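Long-range contact in penicillin-binding protein activator LpoA (PDB 6DR3), which activates penicillin-binding protein 1A from the outer membrane, stimulating its transpeptidase activity in peptidoglycan synthesis, and is represented here by the amino-terminal domain of LpoA: residues Arg69-Leu81 with Gln105-Ser117. Numbering follows the deposited sequence.
Sequences RREKTLLAVEIKL and QQARYWQAKIDAS
In the TPR-like helical array of this domain, segments 69-81 and 105-117, on helices 66-82 and 103-117, run nearly parallel, their axes 25° apart and 10.3 Å at closest approach, joined by a salt-bridge network in which Arg108 sits as a knob among Glu71, Leu74, Leu75 and Glu78. A bend at chi3 (57°) turns its guanidinium edge to both carboxylates. Arg108 grips Glu71 end-on, NH2 and NH1 both going to Glu71 OE2 at 2.8 and 3.0 Å, and Glu78 side-on, Arg108 NE to Glu78 OE2 nearly straight (2.9 Å, 170°) and Arg108 NH2 to Glu78 OE1. Leu74 CD2 lies over the centre of one guanidinium face, a methyl backing a group whose edge the two carboxylates hold. Gln105 NE2 reaches Glu71 OE1 on the anti side at 2.9 Å, amide and carboxylate almost coplanar, and a water links Glu78 OE2 to Arg108 O. Farther along, Ala112 CB touches Val77 CG1 and Leu81 CD1, each at 3.7 Å, where the small residue lets the backbones close in. Helix 86-93 packs against Val77, Leu81 and Ala116, helix 50-58 borders Ala76 and Ile79, and helix 123-132 meets Trp110 and Ile114, placing the pair mid-array.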
ATOM      1  N   ARG A  69      14.808  11.085  10.586  1.00 21.49           N
ATOM      2  CA  ARG A  69      14.509  10.061  11.581  1.00 24.26           C
ATOM      3  C   ARG A  69      13.165   9.400  11.304  1.00 23.33           C
ATOM      4  O   ARG A  69      13.018   8.186  11.482  1.00 23.27           O
ATOM      5  CB  ARG A  69      14.532  10.661  12.986  1.00 27.80           C
ATOM      6  CG  ARG A  69      14.386   9.617  14.088  1.00 28.10           C
ATOM      7  CD  ARG A  69      14.666  10.189  15.468  1.00 32.72           C
ATOM      8  NE  ARG A  69      15.984  10.810  15.546  1.00 35.52           N
ATOM      9  CZ  ARG A  69      17.130  10.139  15.615  1.00 33.73           C
ATOM     10  NH1 ARG A  69      17.133   8.813  15.610  1.00 30.66           N
ATOM     11  NH2 ARG A  69      18.279  10.796  15.682  1.00 42.08           N
ATOM     12  N   ARG A  70      12.171  10.179  10.869  1.00 18.91           N
ATOM     13  CA  ARG A  70      10.885   9.591  10.515  1.00 23.04           C
ATOM     14  C   ARG A  70      11.036   8.597   9.370  1.00 20.28           C
ATOM     15  O   ARG A  70      10.432   7.519   9.389  1.00 20.89           O
ATOM     16  CB  ARG A  70       9.883  10.690  10.155  1.00 28.51           C
ATOM     17  CG  ARG A  70       9.245  11.348  11.375  1.00 42.69           C
ATOM     18  CD  ARG A  70       8.093  12.275  11.004  1.00 51.55           C
ATOM     19  NE  ARG A  70       8.544  13.619  10.645  1.00 59.74           N
ATOM     20  CZ  ARG A  70       8.799  14.587  11.522  1.00 61.54           C
ATOM     21  NH1 ARG A  70       8.660  14.371  12.826  1.00 54.48           N
ATOM     22  NH2 ARG A  70       9.200  15.778  11.097  1.00 62.94           N
ATOM     23  N   GLU A  71      11.850   8.937   8.368  1.00 19.66           N
ATOM     24  CA  GLU A  71      12.119   7.992   7.290  1.00 21.66           C
ATOM     25  C   GLU A  71      12.836   6.753   7.816  1.00 24.31           C
ATOM     26  O   GLU A  71      12.570   5.635   7.361  1.00 23.53           O
ATOM     27  CB  GLU A  71      12.941   8.668   6.192  1.00 19.77           C
ATOM     28  CG  GLU A  71      13.359   7.747   5.057  1.00 27.31           C
ATOM     29  CD  GLU A  71      12.175   7.163   4.307  1.00 31.30           C
ATOM     30  OE1 GLU A  71      11.097   7.793   4.307  1.00 28.98           O
ATOM     31  OE2 GLU A  71      12.327   6.073   3.718  1.00 31.35           O
ATOM     32  N   LYS A  72      13.743   6.929   8.779  1.00 24.26           N
ATOM     33  CA  LYS A  72      14.448   5.782   9.343  1.00 19.37           C
ATOM     34  C   LYS A  72      13.473   4.810   9.992  1.00 22.72           C
ATOM     35  O   LYS A  72      13.566   3.592   9.793  1.00 23.99           O
ATOM     36  CB  LYS A  72      15.496   6.244  10.357  1.00 23.08           C
ATOM     37  CG  LYS A  72      16.280   5.091  10.984  1.00 24.52           C
ATOM     38  CD  LYS A  72      17.236   5.552  12.073  1.00 29.68           C
ATOM     39  CE  LYS A  72      17.906   4.355  12.737  1.00 32.27           C
ATOM     40  NZ  LYS A  72      18.779   4.744  13.878  1.00 36.87           N
ATOM     41  N   THR A  73      12.527   5.328  10.779  1.00 21.83           N
ATOM     42  CA  THR A  73      11.573   4.454  11.452  1.00 21.61           C
ATOM     43  C   THR A  73      10.749   3.667  10.441  1.00 21.63           C
ATOM     44  O   THR A  73      10.420   2.497  10.670  1.00 21.71           O
ATOM     45  CB  THR A  73      10.653   5.265  12.367  1.00 29.42           C
ATOM     46  OG1 THR A  73       9.907   6.210  11.589  1.00 41.36           O
ATOM     47  CG2 THR A  73      11.460   6.003  13.433  1.00 26.54           C
ATOM     48  N   LEU A  74      10.409   4.289   9.311  1.00 20.22           N
ATOM     49  CA  LEU A  74       9.643   3.585   8.289  1.00 27.73           C
ATOM     50  C   LEU A  74      10.489   2.514   7.611  1.00 23.98           C
ATOM     51  O   LEU A  74      10.006   1.406   7.350  1.00 21.54           O
ATOM     52  CB  LEU A  74       9.101   4.583   7.265  1.00 32.70           C
ATOM     53  CG  LEU A  74       8.194   4.026   6.164  1.00 43.22           C
ATOM     54  CD1 LEU A  74       7.046   3.203   6.738  1.00 43.91           C
ATOM     55  CD2 LEU A  74       7.657   5.167   5.317  1.00 44.50           C
ATOM     56  N   LEU A  75      11.758   2.821   7.327  1.00 16.44           N
ATOM     57  CA  LEU A  75      12.655   1.811   6.776  1.00 18.74           C
ATOM     58  C   LEU A  75      12.827   0.641   7.734  1.00 19.62           C
ATOM     59  O   LEU A  75      13.013  -0.499   7.294  1.00 19.09           O
ATOM     60  CB  LEU A  75      14.015   2.433   6.455  1.00 14.61           C
ATOM     61  CG  LEU A  75      14.043   3.496   5.355  1.00 20.56           C
ATOM     62  CD1 LEU A  75      15.389   4.202   5.347  1.00 22.77           C
ATOM     63  CD2 LEU A  75      13.758   2.884   3.991  1.00 20.93           C
ATOM     64  N   ALA A  76      12.772   0.900   9.043  1.00 20.49           N
ATOM     65  CA  ALA A  76      12.887  -0.181  10.015  1.00 23.36           C
ATOM     66  C   ALA A  76      11.763  -1.194   9.846  1.00 20.73           C
ATOM     67  O   ALA A  76      11.982  -2.404   9.985  1.00 21.12           O
ATOM     68  CB  ALA A  76      12.886   0.387  11.434  1.00 23.25           C
ATOM     69  N   VAL A  77      10.549  -0.720   9.556  1.00 23.10           N
ATOM     70  CA  VAL A  77       9.424  -1.627   9.341  1.00 26.18           C
ATOM     71  C   VAL A  77       9.646  -2.455   8.082  1.00 20.79           C
ATOM     72  O   VAL A  77       9.474  -3.680   8.084  1.00 19.89           O
ATOM     73  CB  VAL A  77       8.104  -0.838   9.265  1.00 29.76           C
ATOM     74  CG1 VAL A  77       6.936  -1.767   8.943  1.00 29.77           C
ATOM     75  CG2 VAL A  77       7.853  -0.091  10.568  1.00 31.82           C
ATOM     76  N   GLU A  78      10.017  -1.795   6.984  1.00 16.76           N
ATOM     77  CA  GLU A  78      10.208  -2.500   5.722  1.00 23.01           C
ATOM     78  C   GLU A  78      11.302  -3.551   5.842  1.00 23.38           C
ATOM     79  O   GLU A  78      11.202  -4.633   5.253  1.00 22.41           O
ATOM     80  CB  GLU A  78      10.531  -1.497   4.613  1.00 23.60           C
ATOM     81  CG  GLU A  78       9.433  -0.464   4.396  1.00 29.73           C
ATOM     82  CD  GLU A  78       9.763   0.536   3.299  1.00 33.34           C
ATOM     83  OE1 GLU A  78      10.956   0.862   3.125  1.00 35.12           O
ATOM     84  OE2 GLU A  78       8.828   0.995   2.607  1.00 30.29           O
ATOM     85  N   ILE A  79      12.355  -3.256   6.609  1.00 25.11           N
ATOM     86  CA  ILE A  79      13.429  -4.226   6.804  1.00 24.98           C
ATOM     87  C   ILE A  79      12.913  -5.445   7.561  1.00 26.84           C
ATOM     88  O   ILE A  79      13.165  -6.591   7.171  1.00 22.88           O
ATOM     89  CB  ILE A  79      14.621  -3.564   7.523  1.00 21.96           C
ATOM     90  CG1 ILE A  79      15.329  -2.601   6.566  1.00 24.98           C
ATOM     91  CG2 ILE A  79      15.607  -4.616   8.050  1.00 21.18           C
ATOM     92  CD1 ILE A  79      16.407  -1.745   7.213  1.00 31.74           C
ATOM     93  N   LYS A  80      12.174  -5.221   8.649  1.00 27.13           N
ATOM     94  CA  LYS A  80      11.676  -6.346   9.438  1.00 32.59           C
ATOM     95  C   LYS A  80      10.709  -7.204   8.631  1.00 32.34           C
ATOM     96  O   LYS A  80      10.685  -8.431   8.781  1.00 29.21           O
ATOM     97  CB  LYS A  80      11.016  -5.842  10.718  1.00 34.25           C
ATOM     98  CG  LYS A  80      12.019  -5.353  11.748  1.00 44.52           C
ATOM     99  CD  LYS A  80      11.397  -5.171  13.118  1.00 55.07           C
ATOM    100  CE  LYS A  80      12.433  -4.692  14.123  1.00 61.74           C
ATOM    101  NZ  LYS A  80      13.556  -5.661  14.275  1.00 66.87           N
ATOM    102  N   LEU A  81       9.901  -6.580   7.772  1.00 29.02           N
ATOM    103  CA  LEU A  81       9.042  -7.361   6.889  1.00 27.86           C
ATOM    104  C   LEU A  81       9.873  -8.178   5.907  1.00 27.28           C
ATOM    105  O   LEU A  81       9.551  -9.338   5.623  1.00 38.34           O
ATOM    106  CB  LEU A  81       8.072  -6.441   6.146  1.00 27.53           C
ATOM    107  CG  LEU A  81       6.974  -5.814   7.011  1.00 27.94           C
ATOM    108  CD1 LEU A  81       6.251  -4.718   6.249  1.00 27.73           C
ATOM    109  CD2 LEU A  81       5.986  -6.870   7.487  1.00 30.87           C
ATOM    110  N   GLN A 105       5.215   8.434   2.090  1.00 40.06           N
ATOM    111  CA  GLN A 105       5.441   7.655   3.304  1.00 35.29           C
ATOM    112  C   GLN A 105       4.156   6.987   3.777  1.00 32.06           C
ATOM    113  O   GLN A 105       4.177   5.828   4.210  1.00 31.86           O
ATOM    114  CB  GLN A 105       6.016   8.551   4.401  1.00 33.97           C
ATOM    115  CG  GLN A 105       7.472   8.928   4.195  1.00 29.27           C
ATOM    116  CD  GLN A 105       8.021   9.779   5.324  1.00 33.06           C
ATOM    117  OE1 GLN A 105       7.314  10.610   5.890  1.00 37.96           O
ATOM    118  NE2 GLN A 105       9.287   9.569   5.661  1.00 35.19           N
ATOM    119  N   GLN A 106       3.029   7.697   3.701  1.00 32.09           N
ATOM    120  CA  GLN A 106       1.752   7.093   4.069  1.00 31.49           C
ATOM    121  C   GLN A 106       1.433   5.901   3.175  1.00 21.36           C
ATOM    122  O   GLN A 106       0.961   4.863   3.655  1.00 25.28           O
ATOM    123  CB  GLN A 106       0.634   8.132   3.990  1.00 37.19           C
ATOM    124  CG  GLN A 106       0.734   9.223   5.040  1.00 48.67           C
ATOM    125  CD  GLN A 106      -0.353  10.268   4.902  1.00 55.40           C
ATOM    126  OE1 GLN A 106      -1.380  10.035   4.265  1.00 55.58           O
ATOM    127  NE2 GLN A 106      -0.131  11.433   5.499  1.00 62.79           N
ATOM    128  N   ALA A 107       1.683   6.030   1.870  1.00 23.07           N
ATOM    129  CA  ALA A 107       1.449   4.908   0.967  1.00 25.79           C
ATOM    130  C   ALA A 107       2.298   3.706   1.361  1.00 23.02           C
ATOM    131  O   ALA A 107       1.831   2.562   1.312  1.00 21.98           O
ATOM    132  CB  ALA A 107       1.742   5.322  -0.475  1.00 26.84           C
ATOM    133  N   ARG A 108       3.552   3.948   1.759  1.00 22.87           N
ATOM    134  CA  ARG A 108       4.413   2.857   2.206  1.00 20.63           C
ATOM    135  C   ARG A 108       4.002   2.349   3.581  1.00 20.44           C
ATOM    136  O   ARG A 108       4.126   1.151   3.861  1.00 25.75           O
ATOM    137  CB  ARG A 108       5.870   3.315   2.225  1.00 21.44           C
ATOM    138  CG  ARG A 108       6.476   3.508   0.845  1.00 22.61           C
ATOM    139  CD  ARG A 108       7.725   4.367   0.918  1.00 22.03           C
ATOM    140  NE  ARG A 108       8.723   3.813   1.830  1.00 22.89           N
ATOM    141  CZ  ARG A 108       9.718   4.514   2.370  1.00 26.29           C
ATOM    142  NH1 ARG A 108       9.852   5.806   2.100  1.00 26.03           N
ATOM    143  NH2 ARG A 108      10.580   3.922   3.189  1.00 24.24           N
ATOM    144  N   TYR A 109       3.527   3.240   4.453  1.00 23.73           N
ATOM    145  CA  TYR A 109       2.990   2.806   5.738  1.00 22.02           C
ATOM    146  C   TYR A 109       1.861   1.803   5.542  1.00 22.16           C
ATOM    147  O   TYR A 109       1.847   0.732   6.160  1.00 20.82           O
ATOM    148  CB  TYR A 109       2.505   4.020   6.536  1.00 21.98           C
ATOM    149  CG  TYR A 109       1.614   3.667   7.706  1.00 25.41           C
ATOM    150  CD1 TYR A 109       2.150   3.380   8.953  1.00 26.79           C
ATOM    151  CD2 TYR A 109       0.231   3.621   7.560  1.00 28.92           C
ATOM    152  CE1 TYR A 109       1.337   3.057  10.023  1.00 30.92           C
ATOM    153  CE2 TYR A 109      -0.589   3.298   8.622  1.00 31.25           C
ATOM    154  CZ  TYR A 109      -0.031   3.013   9.852  1.00 34.66           C
ATOM    155  OH  TYR A 109      -0.846   2.697  10.915  1.00 36.42           O
ATOM    156  N   TRP A 110       0.900   2.132   4.677  1.00 29.47           N
ATOM    157  CA  TRP A 110      -0.213   1.220   4.439  1.00 27.94           C
ATOM    158  C   TRP A 110       0.232  -0.031   3.695  1.00 26.09           C
ATOM    159  O   TRP A 110      -0.314  -1.115   3.932  1.00 25.58           O
ATOM    160  CB  TRP A 110      -1.322   1.935   3.671  1.00 28.98           C
ATOM    161  CG  TRP A 110      -1.986   3.003   4.482  1.00 23.96           C
ATOM    162  CD1 TRP A 110      -1.909   4.349   4.287  1.00 21.47           C
ATOM    163  CD2 TRP A 110      -2.816   2.812   5.633  1.00 27.48           C
ATOM    164  NE1 TRP A 110      -2.647   5.009   5.239  1.00 25.90           N
ATOM    165  CE2 TRP A 110      -3.215   4.086   6.078  1.00 28.04           C
ATOM    166  CE3 TRP A 110      -3.265   1.684   6.328  1.00 29.34           C
ATOM    167  CZ2 TRP A 110      -4.041   4.267   7.185  1.00 30.56           C
ATOM    168  CZ3 TRP A 110      -4.086   1.865   7.426  1.00 27.34           C
ATOM    169  CH2 TRP A 110      -4.465   3.146   7.845  1.00 25.63           C
ATOM    170  N   GLN A 111       1.213   0.086   2.798  1.00 23.47           N
ATOM    171  CA  GLN A 111       1.743  -1.112   2.156  1.00 20.15           C
ATOM    172  C   GLN A 111       2.353  -2.053   3.186  1.00 20.24           C
ATOM    173  O   GLN A 111       2.228  -3.278   3.072  1.00 20.63           O
ATOM    174  CB  GLN A 111       2.778  -0.738   1.096  1.00 25.05           C
ATOM    175  CG  GLN A 111       3.215  -1.914   0.231  1.00 25.34           C
ATOM    176  CD  GLN A 111       2.087  -2.460  -0.628  1.00 26.47           C
ATOM    177  OE1 GLN A 111       1.356  -1.702  -1.264  1.00 25.02           O
ATOM    178  NE2 GLN A 111       1.939  -3.778  -0.644  1.00 25.94           N
ATOM    179  N   ALA A 112       3.016  -1.499   4.204  1.00 21.00           N
ATOM    180  CA  ALA A 112       3.555  -2.333   5.274  1.00 23.94           C
ATOM    181  C   ALA A 112       2.439  -3.046   6.025  1.00 24.51           C
ATOM    182  O   ALA A 112       2.576  -4.219   6.391  1.00 24.15           O
ATOM    183  CB  ALA A 112       4.391  -1.485   6.232  1.00 21.91           C
ATOM    184  N   LYS A 113       1.320  -2.357   6.261  1.00 29.59           N
ATOM    185  CA  LYS A 113       0.187  -3.008   6.908  1.00 32.39           C
ATOM    186  C   LYS A 113      -0.423  -4.068   6.001  1.00 28.97           C
ATOM    187  O   LYS A 113      -0.805  -5.147   6.467  1.00 28.40           O
ATOM    188  CB  LYS A 113      -0.862  -1.969   7.306  1.00 32.31           C
ATOM    189  CG  LYS A 113      -0.334  -0.889   8.237  1.00 37.65           C
ATOM    190  CD  LYS A 113      -1.424  -0.346   9.148  1.00 44.66           C
ATOM    191  CE  LYS A 113      -1.722  -1.300  10.296  1.00 50.92           C
ATOM    192  NZ  LYS A 113      -2.705  -0.730  11.256  1.00 52.07           N
ATOM    193  N   ILE A 114      -0.522  -3.779   4.702  1.00 27.32           N
ATOM    194  CA  ILE A 114      -1.007  -4.777   3.750  1.00 27.40           C
ATOM    195  C   ILE A 114      -0.089  -5.993   3.753  1.00 25.41           C
ATOM    196  O   ILE A 114      -0.544  -7.139   3.847  1.00 28.07           O
ATOM    197  CB  ILE A 114      -1.129  -4.160   2.344  1.00 25.92           C
ATOM    198  CG1 ILE A 114      -2.214  -3.082   2.331  1.00 32.06           C
ATOM    199  CG2 ILE A 114      -1.447  -5.233   1.300  1.00 29.27           C
ATOM    200  CD1 ILE A 114      -2.160  -2.174   1.122  1.00 33.32           C
ATOM    201  N   ASP A 115       1.223  -5.760   3.645  1.00 24.81           N
ATOM    202  CA  ASP A 115       2.176  -6.865   3.663  1.00 27.82           C
ATOM    203  C   ASP A 115       2.088  -7.660   4.959  1.00 26.73           C
ATOM    204  O   ASP A 115       2.277  -8.882   4.951  1.00 30.33           O
ATOM    205  CB  ASP A 115       3.598  -6.336   3.465  1.00 35.13           C
ATOM    206  CG  ASP A 115       3.797  -5.684   2.107  1.00 40.73           C
ATOM    207  OD1 ASP A 115       2.898  -5.810   1.246  1.00 42.78           O
ATOM    208  OD2 ASP A 115       4.850  -5.041   1.898  1.00 38.27           O
ATOM    209  N   ALA A 116       1.803  -6.991   6.079  1.00 30.33           N
ATOM    210  CA  ALA A 116       1.745  -7.682   7.362  1.00 34.38           C
ATOM    211  C   ALA A 116       0.596  -8.682   7.418  1.00 33.50           C
ATOM    212  O   ALA A 116       0.665  -9.657   8.176  1.00 33.19           O
ATOM    213  CB  ALA A 116       1.613  -6.669   8.499  1.00 35.44           C
ATOM    214  N   SER A 117      -0.463  -8.460   6.639  1.00 38.45           N
ATOM    215  CA  SER A 117      -1.601  -9.371   6.630  1.00 41.77           C
ATOM    216  C   SER A 117      -1.366 -10.596   5.759  1.00 51.01           C
ATOM    217  O   SER A 117      -2.034 -11.616   5.959  1.00 51.21           O
ATOM    218  CB  SER A 117      -2.855  -8.635   6.154  1.00 42.52           C
ATOM    219  OG  SER A 117      -3.261  -7.664   7.105  1.00 47.20           O
TER
HETATM  220  O   HOH W   1       6.222  -0.258   2.695  1.00 26.70           O